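Side-chain contacts in response regulator receiver protein (Sinorhizobium medicae, PDB 2RDM), which probably works as a phosphorylation-controlled signalling switch, as a CheY-like receiver domain of a two-component system: residues I102-P107 / I114-Q119; E43-G48 / W67-V72. The protein carries 1 engineered substitution. All coordinates share one frame; numbering follows the deposited sequence.

Contact 1. Residues I102-P107 / I114-Q119; sequences IILEKP and ITAVSQ
Ile102 reaches across to Ala116 with the end of its longer branch, a small case of a strand side chain packing against a helix. The methyl CD1 lies 3.8 Å from Ala116 CB and 3.9 Å from Ala116 CA, so it rests against both the methyl and the backbone of the helix. With CG1 beside the backbone N (chi1 -67°) and CD1 extended away from CA, the branch reaches the helix, while the shorter branch follows behind, its CG2 4.2 Å from Ala116 CB. The alanine methyl is thus met by both branches of one isoleucine. Leu104, two residues along the same face of the strand, adds a looser touch through CD2, 4.4 Å from Ala116 CB. The side chain of Gln119, one helical turn on, comes close to Ile102 CD1. The strand and helix axes run almost antiparallel, at 173° and 9.8 Å at their closest, as expected where the last strand of the (βα)5 receiver fold turns back into its C-terminal helix. On the way, the chain passes through Lys106 and a cis peptide before Pro107, a Lys followed by a cis-Pro as in other CheY-like receivers. Within the helix, Ile114 O receives two donors from Ser118: the backbone N, and the hydroxyl OG at 2.7 Å, the two arriving from opposite faces of the carbonyl plane. Ile103 sends its side chain to the other face of the strand, onto Tyr84, and its backbone N bonds to Glu125 of the second subunit.

Contact 2. Residues E43-G48 / W67-V72; sequences EMLKSG and WQVARV. Engineered in segment 43-48: Met44 (natural residue Leu).
The carbonyl oxygen Met44 O is gripped twice by one residue, Ser47: by its backbone N at 3.1 Å and by its hydroxyl OG at 2.7 Å. The hydroxyl approaches at a C=O...O angle of 133° and only 17° from the carbonyl plane, and OG also bonds to Ala49 N, so OG links Met44 O to Ala49 N as the chain leaves the helical region. Met44 itself is an engineered selenomethionine in place of leucine. Next to it, Leu45 points toward segment 67-72 of helix 66-76. CG stands beside the backbone N (chi1 -78°), which carries CD1 over the helix backbone to 3.9 Å from Val69 O and 4.1 Å from Val69 CG1; the leucine and valine side chains cross at about a right angle. Val72 CG1 meets both Leu45 CB at 4.3 Å and Lys46 CE at 4.1 Å; in the conformer modelled here the aliphatic chain of Lys46 probably extends the apolar patch, again crossing its partner nearly perpendicularly. Leu45 also packs on Ala73 and Ile76, further along the same helix. Such apolar contact between neighbouring helices layered on one face of a central parallel sheet is typical of the CheY-like receiver fold.

Both segments of contact 2 precede those of contact 1 along the chain. Contact 2 pairs helices 38-46 and 66-76 on one face of the five-stranded parallel sheet, whereas contact 1 joins the edge strand 102-105 to helix 110-122 on the other face. Their centres lie about 19 Å apart and the chain's centre falls between them, yet they meet where Ile103 CD1 comes within 4.1 Å of Trp67 CH2. Strand 102-105 therefore packs against both helical layers of the α/β/α sandwich. Strand 53-57, which ends in Asp57, the predicted phosphorylation site, runs between the two segments of contact 2. Together the contacts probably help hold the helical layers on either side of the sheet that carries this site.

Contact 1. Residues I102-P107 / I114-Q119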
ATOM      1  N   ILE A 102      10.033  -9.282  -3.665  1.00 27.42           N
ATOM      2  CA  ILE A 102       9.146 -10.351  -3.196  1.00 30.07           C
ATOM      3  C   ILE A 102       9.993 -11.610  -3.028  1.00 28.98           C
ATOM      4  O   ILE A 102      10.818 -11.902  -3.882  1.00 27.41           O
ATOM      5  CB  ILE A 102       8.008 -10.589  -4.205  1.00 27.80           C
ATOM      6  CG1 ILE A 102       7.083  -9.358  -4.255  1.00 27.03           C
ATOM      7  CG2 ILE A 102       7.203 -11.843  -3.887  1.00 26.98           C
ATOM      8  CD1 ILE A 102       5.957  -9.471  -5.280  1.00 32.26           C
ATOM      9  N   ILE A 103       9.823 -12.337  -1.929  1.00 28.71           N
ATOM     10  CA  ILE A 103      10.423 -13.673  -1.855  1.00 29.48           C
ATOM     11  C   ILE A 103       9.337 -14.755  -1.945  1.00 27.86           C
ATOM     12  O   ILE A 103       8.302 -14.660  -1.272  1.00 28.66           O
ATOM     13  CB  ILE A 103      11.359 -13.871  -0.609  1.00 30.47           C
ATOM     14  CG1 ILE A 103      12.025 -15.260  -0.658  1.00 34.99           C
ATOM     15  CG2 ILE A 103      10.624 -13.622   0.699  1.00 32.57           C
ATOM     16  CD1 ILE A 103      13.292 -15.385   0.158  1.00 33.85           C
ATOM     17  N   LEU A 104       9.568 -15.748  -2.796  1.00 28.89           N
ATOM     18  CA  LEU A 104       8.672 -16.884  -2.928  1.00 30.68           C
ATOM     19  C   LEU A 104       9.351 -18.109  -2.327  1.00 34.02           C
ATOM     20  O   LEU A 104      10.438 -18.477  -2.749  1.00 31.23           O
ATOM     21  CB  LEU A 104       8.353 -17.130  -4.397  1.00 30.76           C
ATOM     22  CG  LEU A 104       7.783 -15.971  -5.228  1.00 33.54           C
ATOM     23  CD1 LEU A 104       7.522 -16.439  -6.643  1.00 34.32           C
ATOM     24  CD2 LEU A 104       6.517 -15.428  -4.606  1.00 29.88           C
ATOM     25  N   GLU A 105       8.727 -18.728  -1.333  1.00 35.70           N
ATOM     26  CA  GLU A 105       9.306 -19.932  -0.746  1.00 44.25           C
ATOM     27  C   GLU A 105       8.554 -21.174  -1.197  1.00 42.82           C
ATOM     28  O   GLU A 105       7.323 -21.206  -1.183  1.00 41.05           O
ATOM     29  CB  GLU A 105       9.410 -19.843   0.785  1.00 45.92           C
ATOM     30  CG  GLU A 105       8.136 -19.441   1.524  1.00 59.01           C
ATOM     31  CD  GLU A 105       8.341 -19.283   3.035  1.00 63.18           C
ATOM     32  OE1 GLU A 105       7.537 -18.560   3.668  1.00 75.37           O
ATOM     33  OE2 GLU A 105       9.296 -19.878   3.591  1.00 69.52           O
ATOM     34  N   LYS A 106       9.313 -22.183  -1.618  1.00 41.60           N
ATOM     35  CA  LYS A 106       8.759 -23.453  -2.085  1.00 43.04           C
ATOM     36  C   LYS A 106       7.915 -24.118  -0.989  1.00 42.66           C
ATOM     37  O   LYS A 106       8.311 -24.111   0.176  1.00 46.99           O
ATOM     38  CB  LYS A 106       9.887 -24.375  -2.561  1.00 44.60           C
ATOM     39  CG  LYS A 106      10.627 -23.831  -3.775  1.00 53.25           C
ATOM     40  CD  LYS A 106      11.888 -24.621  -4.053  1.00 56.86           C
ATOM     41  CE  LYS A 106      12.736 -23.937  -5.095  1.00 55.48           C
ATOM     42  NZ  LYS A 106      14.087 -24.548  -5.142  1.00 60.53           N
ATOM     43  N   PRO A 107       6.727 -24.648  -1.350  1.00 41.98           N
ATOM     44  CA  PRO A 107       6.170 -24.652  -2.701  1.00 40.30           C
ATOM     45  C   PRO A 107       5.411 -23.368  -3.045  1.00 35.69           C
ATOM     46  O   PRO A 107       4.794 -22.749  -2.175  1.00 35.91           O
ATOM     47  CB  PRO A 107       5.202 -25.832  -2.668  1.00 40.35           C
ATOM     48  CG  PRO A 107       4.749 -25.902  -1.247  1.00 42.91           C
ATOM     49  CD  PRO A 107       5.829 -25.313  -0.386  1.00 44.04           C
ATOM     50  N   ILE A 114       4.199 -15.619 -11.682  1.00 27.94           N
ATOM     51  CA  ILE A 114       3.798 -14.681 -12.747  1.00 26.06           C
ATOM     52  C   ILE A 114       3.186 -13.389 -12.178  1.00 29.43           C
ATOM     53  O   ILE A 114       3.485 -12.278 -12.653  1.00 27.79           O
ATOM     54  CB  ILE A 114       2.808 -15.374 -13.726  1.00 32.44           C
ATOM     55  CG1 ILE A 114       3.501 -16.493 -14.536  1.00 34.45           C
ATOM     56  CG2 ILE A 114       2.183 -14.370 -14.666  1.00 32.40           C
ATOM     57  CD1 ILE A 114       4.883 -16.132 -15.092  1.00 36.24           C
ATOM     58  N   THR A 115       2.316 -13.545 -11.182  1.00 27.71           N
ATOM     59  CA  THR A 115       1.720 -12.426 -10.463  1.00 25.05           C
ATOM     60  C   THR A 115       2.791 -11.560  -9.801  1.00 28.78           C
ATOM     61  O   THR A 115       2.760 -10.359  -9.931  1.00 25.29           O
ATOM     62  CB  THR A 115       0.672 -12.910  -9.421  1.00 24.27           C
ATOM     63  OG1 THR A 115      -0.382 -13.597 -10.114  1.00 28.32           O
ATOM     64  CG2 THR A 115       0.085 -11.730  -8.680  1.00 30.77           C
ATOM     65  N   ALA A 116       3.761 -12.183  -9.130  1.00 21.32           N
ATOM     66  CA  ALA A 116       4.841 -11.451  -8.485  1.00 24.79           C
ATOM     67  C   ALA A 116       5.635 -10.630  -9.490  1.00 28.71           C
ATOM     68  O   ALA A 116       5.857  -9.438  -9.282  1.00 26.53           O
ATOM     69  CB  ALA A 116       5.775 -12.421  -7.747  1.00 24.41           C
ATOM     70  N   VAL A 117       6.026 -11.259 -10.591  1.00 29.29           N
ATOM     71  CA  VAL A 117       6.863 -10.598 -11.599  1.00 25.61           C
ATOM     72  C   VAL A 117       6.089  -9.429 -12.219  1.00 23.32           C
ATOM     73  O   VAL A 117       6.604  -8.307 -12.265  1.00 27.04           O
ATOM     74  CB  VAL A 117       7.362 -11.613 -12.676  1.00 27.56           C
ATOM     75  CG1 VAL A 117       8.012 -10.920 -13.854  1.00 26.81           C
ATOM     76  CG2 VAL A 117       8.385 -12.572 -12.055  1.00 24.75           C
ATOM     77  N   SER A 118       4.849  -9.694 -12.624  1.00 24.30           N
ATOM     78  CA  SER A 118       4.001  -8.687 -13.326  1.00 25.16           C
ATOM     79  C   SER A 118       3.664  -7.493 -12.444  1.00 25.54           C
ATOM     80  O   SER A 118       3.702  -6.334 -12.893  1.00 28.47           O
ATOM     81  CB  SER A 118       2.698  -9.348 -13.801  1.00 27.26           C
ATOM     82  OG  SER A 118       2.951 -10.493 -14.601  1.00 28.01           O
ATOM     83  N   GLN A 119       3.316  -7.769 -11.184  1.00 26.21           N
ATOM     84  CA  GLN A 119       3.008  -6.731 -10.207  1.00 27.48           C
ATOM     85  C   GLN A 119       4.200  -5.788  -9.982  1.00 27.98           C
ATOM     86  O   GLN A 119       4.037  -4.579  -9.913  1.00 28.90           O
ATOM     87  CB  GLN A 119       2.602  -7.399  -8.885  1.00 25.55           C
ATOM     88  CG  GLN A 119       2.260  -6.482  -7.769  1.00 36.32           C
ATOM     89  CD  GLN A 119       1.982  -7.268  -6.504  1.00 46.30           C
ATOM     90  OE1 GLN A 119       1.281  -8.287  -6.538  1.00 37.29           O
ATOM     91  NE2 GLN A 119       2.542  -6.816  -5.392  1.00 45.59           N
TER

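Contact 2. Residues E43-G48 / W67-V72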
ATOM      1  N   GLU A  43      27.415 -11.047 -14.087  1.00 34.49           N
ATOM      2  CA  GLU A  43      28.098 -10.791 -15.357  1.00 33.09           C
ATOM      3  C   GLU A  43      27.120 -10.273 -16.413  1.00 31.00           C
ATOM      4  O   GLU A  43      27.396  -9.270 -17.072  1.00 38.40           O
ATOM      5  CB  GLU A  43      28.809 -12.050 -15.852  1.00 37.32           C
ATOM      6  CG  GLU A  43      29.617 -11.845 -17.130  1.00 43.78           C
ATOM      7  CD  GLU A  43      30.347 -13.106 -17.553  1.00 44.69           C
ATOM      8  OE1 GLU A  43      29.673 -14.104 -17.867  1.00 51.60           O
ATOM      9  OE2 GLU A  43      31.595 -13.101 -17.568  1.00 58.42           O
HETATM   10  N   MSE A  44      25.986 -10.926 -16.516  1.00 33.90           N
HETATM   11  CA  MSE A  44      24.972 -10.506 -17.421  1.00 35.51           C
HETATM   12  C   MSE A  44      24.430  -9.123 -17.108  1.00 35.14           C
HETATM   13  O   MSE A  44      24.295  -8.304 -17.976  1.00 34.82           O
HETATM   14  CB  MSE A  44      23.884 -11.550 -17.494  1.00 37.92           C
HETATM   15  CG  MSE A  44      22.896 -11.309 -18.539  1.00 49.11           C
HETATM   16 SE   MSE A  44      23.479 -11.647 -20.334  0.75 62.53          SE
HETATM   17  CE  MSE A  44      24.809 -12.840 -19.954  1.00 47.39           C
ATOM     18  N   LEU A  45      24.135  -8.876 -15.851  1.00 32.39           N
ATOM     19  CA  LEU A  45      23.680  -7.554 -15.407  1.00 30.58           C
ATOM     20  C   LEU A  45      24.687  -6.464 -15.758  1.00 34.45           C
ATOM     21  O   LEU A  45      24.307  -5.397 -16.239  1.00 32.74           O
ATOM     22  CB  LEU A  45      23.395  -7.551 -13.903  1.00 28.61           C
ATOM     23  CG  LEU A  45      22.069  -8.197 -13.497  1.00 29.45           C
ATOM     24  CD1 LEU A  45      22.089  -8.706 -12.062  1.00 28.38           C
ATOM     25  CD2 LEU A  45      20.893  -7.244 -13.704  1.00 29.42           C
ATOM     26  N   LYS A  46      25.968  -6.767 -15.571  1.00 32.00           N
ATOM     27  CA  LYS A  46      27.043  -5.802 -15.820  0.50 37.20           C
ATOM     28  C   LYS A  46      27.411  -5.647 -17.299  1.00 37.50           C
ATOM     29  O   LYS A  46      28.162  -4.744 -17.662  1.00 38.07           O
ATOM     30  CB  LYS A  46      28.290  -6.172 -15.013  0.50 37.49           C
ATOM     31  CG  LYS A  46      28.179  -5.870 -13.528  0.50 38.95           C
ATOM     32  CD  LYS A  46      29.474  -6.213 -12.805  0.50 45.36           C
ATOM     33  CE  LYS A  46      29.397  -5.885 -11.317  0.50 46.67           C
ATOM     34  NZ  LYS A  46      29.254  -4.426 -11.056  0.50 44.04           N
ATOM     35  N   SER A  47      26.881  -6.525 -18.149  1.00 37.77           N
ATOM     36  CA  SER A  47      27.236  -6.554 -19.567  1.00 34.75           C
ATOM     37  C   SER A  47      26.561  -5.435 -20.365  1.00 37.83           C
ATOM     38  O   SER A  47      26.963  -5.142 -21.493  1.00 44.80           O
ATOM     39  CB  SER A  47      26.868  -7.906 -20.179  1.00 35.23           C
ATOM     40  OG  SER A  47      25.467  -7.992 -20.395  1.00 37.85           O
ATOM     41  N   GLY A  48      25.532  -4.828 -19.780  1.00 38.25           N
ATOM     42  CA  GLY A  48      24.743  -3.808 -20.469  1.00 43.05           C
ATOM     43  C   GLY A  48      23.546  -4.363 -21.223  1.00 45.37           C
ATOM     44  O   GLY A  48      22.842  -3.615 -21.902  1.00 47.34           O
ATOM     45  N   TRP A  67      21.278 -12.769  -2.762  1.00 28.47           N
ATOM     46  CA  TRP A  67      21.195 -11.459  -2.103  1.00 30.59           C
ATOM     47  C   TRP A  67      22.125 -10.477  -2.805  1.00 31.44           C
ATOM     48  O   TRP A  67      21.755  -9.324  -3.077  1.00 29.45           O
ATOM     49  CB  TRP A  67      21.558 -11.534  -0.614  1.00 29.85           C
ATOM     50  CG  TRP A  67      20.840 -12.597   0.184  1.00 30.20           C
ATOM     51  CD1 TRP A  67      21.415 -13.605   0.911  1.00 32.84           C
ATOM     52  CD2 TRP A  67      19.427 -12.739   0.351  1.00 30.71           C
ATOM     53  NE1 TRP A  67      20.441 -14.361   1.520  1.00 28.43           N
ATOM     54  CE2 TRP A  67      19.212 -13.845   1.191  1.00 29.13           C
ATOM     55  CE3 TRP A  67      18.318 -12.026  -0.118  1.00 23.35           C
ATOM     56  CZ2 TRP A  67      17.935 -14.268   1.556  1.00 34.17           C
ATOM     57  CZ3 TRP A  67      17.056 -12.453   0.227  1.00 23.19           C
ATOM     58  CH2 TRP A  67      16.871 -13.565   1.072  1.00 30.49           C
ATOM     59  N   GLN A  68      23.319 -10.967  -3.134  1.00 30.09           N
ATOM     60  CA  GLN A  68      24.307 -10.143  -3.813  0.50 30.51           C
ATOM     61  C   GLN A  68      23.923  -9.861  -5.264  1.00 29.91           C
ATOM     62  O   GLN A  68      24.153  -8.744  -5.769  1.00 33.38           O
ATOM     63  CB  GLN A  68      25.701 -10.756  -3.709  0.50 31.56           C
ATOM     64  CG  GLN A  68      26.827  -9.816  -4.124  0.50 37.18           C
ATOM     65  CD  GLN A  68      26.646  -8.369  -3.657  0.50 35.62           C
ATOM     66  OE1 GLN A  68      26.435  -8.093  -2.474  0.50 31.21           O
ATOM     67  NE2 GLN A  68      26.761  -7.438  -4.592  0.50 32.18           N
ATOM     68  N   VAL A  69      23.286 -10.837  -5.920  1.00 27.31           N
ATOM     69  CA  VAL A  69      22.768 -10.650  -7.291  1.00 31.43           C
ATOM     70  C   VAL A  69      21.804  -9.465  -7.322  1.00 31.58           C
ATOM     71  O   VAL A  69      21.906  -8.589  -8.191  1.00 27.72           O
ATOM     72  CB  VAL A  69      22.038 -11.917  -7.848  1.00 30.34           C
ATOM     73  CG1 VAL A  69      21.412 -11.622  -9.227  1.00 26.41           C
ATOM     74  CG2 VAL A  69      23.008 -13.075  -7.981  1.00 28.83           C
ATOM     75  N   ALA A  70      20.891  -9.437  -6.352  1.00 27.84           N
ATOM     76  CA  ALA A  70      19.879  -8.373  -6.292  1.00 28.76           C
ATOM     77  C   ALA A  70      20.485  -6.982  -6.052  1.00 29.38           C
ATOM     78  O   ALA A  70      20.016  -5.988  -6.619  1.00 29.89           O
ATOM     79  CB  ALA A  70      18.831  -8.711  -5.236  1.00 25.35           C
ATOM     80  N   ARG A  71      21.531  -6.916  -5.229  1.00 28.36           N
ATOM     81  CA  ARG A  71      22.227  -5.659  -4.951  1.00 28.19           C
ATOM     82  C   ARG A  71      22.846  -5.107  -6.216  1.00 33.06           C
ATOM     83  O   ARG A  71      22.696  -3.920  -6.505  1.00 31.06           O
ATOM     84  CB  ARG A  71      23.290  -5.830  -3.868  1.00 31.57           C
ATOM     85  CG  ARG A  71      22.699  -6.258  -2.556  1.00 30.75           C
ATOM     86  CD  ARG A  71      23.576  -5.946  -1.347  1.00 39.71           C
ATOM     87  NE  ARG A  71      23.221  -6.862  -0.265  1.00 38.21           N
ATOM     88  CZ  ARG A  71      22.137  -6.735   0.497  1.00 47.28           C
ATOM     89  NH1 ARG A  71      21.303  -5.699   0.321  1.00 36.95           N
ATOM     90  NH2 ARG A  71      21.892  -7.640   1.437  1.00 45.94           N
ATOM     91  N   VAL A  72      23.510  -5.980  -6.979  1.00 32.75           N
ATOM     92  CA  VAL A  72      24.098  -5.581  -8.271  1.00 33.65           C
ATOM     93  C   VAL A  72      23.016  -5.082  -9.236  1.00 29.73           C
ATOM     94  O   VAL A  72      23.158  -4.008  -9.844  1.00 32.23           O
ATOM     95  CB  VAL A  72      24.919  -6.721  -8.901  1.00 31.79           C
ATOM     96  CG1 VAL A  72      25.414  -6.326 -10.276  1.00 30.52           C
ATOM     97  CG2 VAL A  72      26.104  -7.062  -8.005  1.00 29.77           C
TER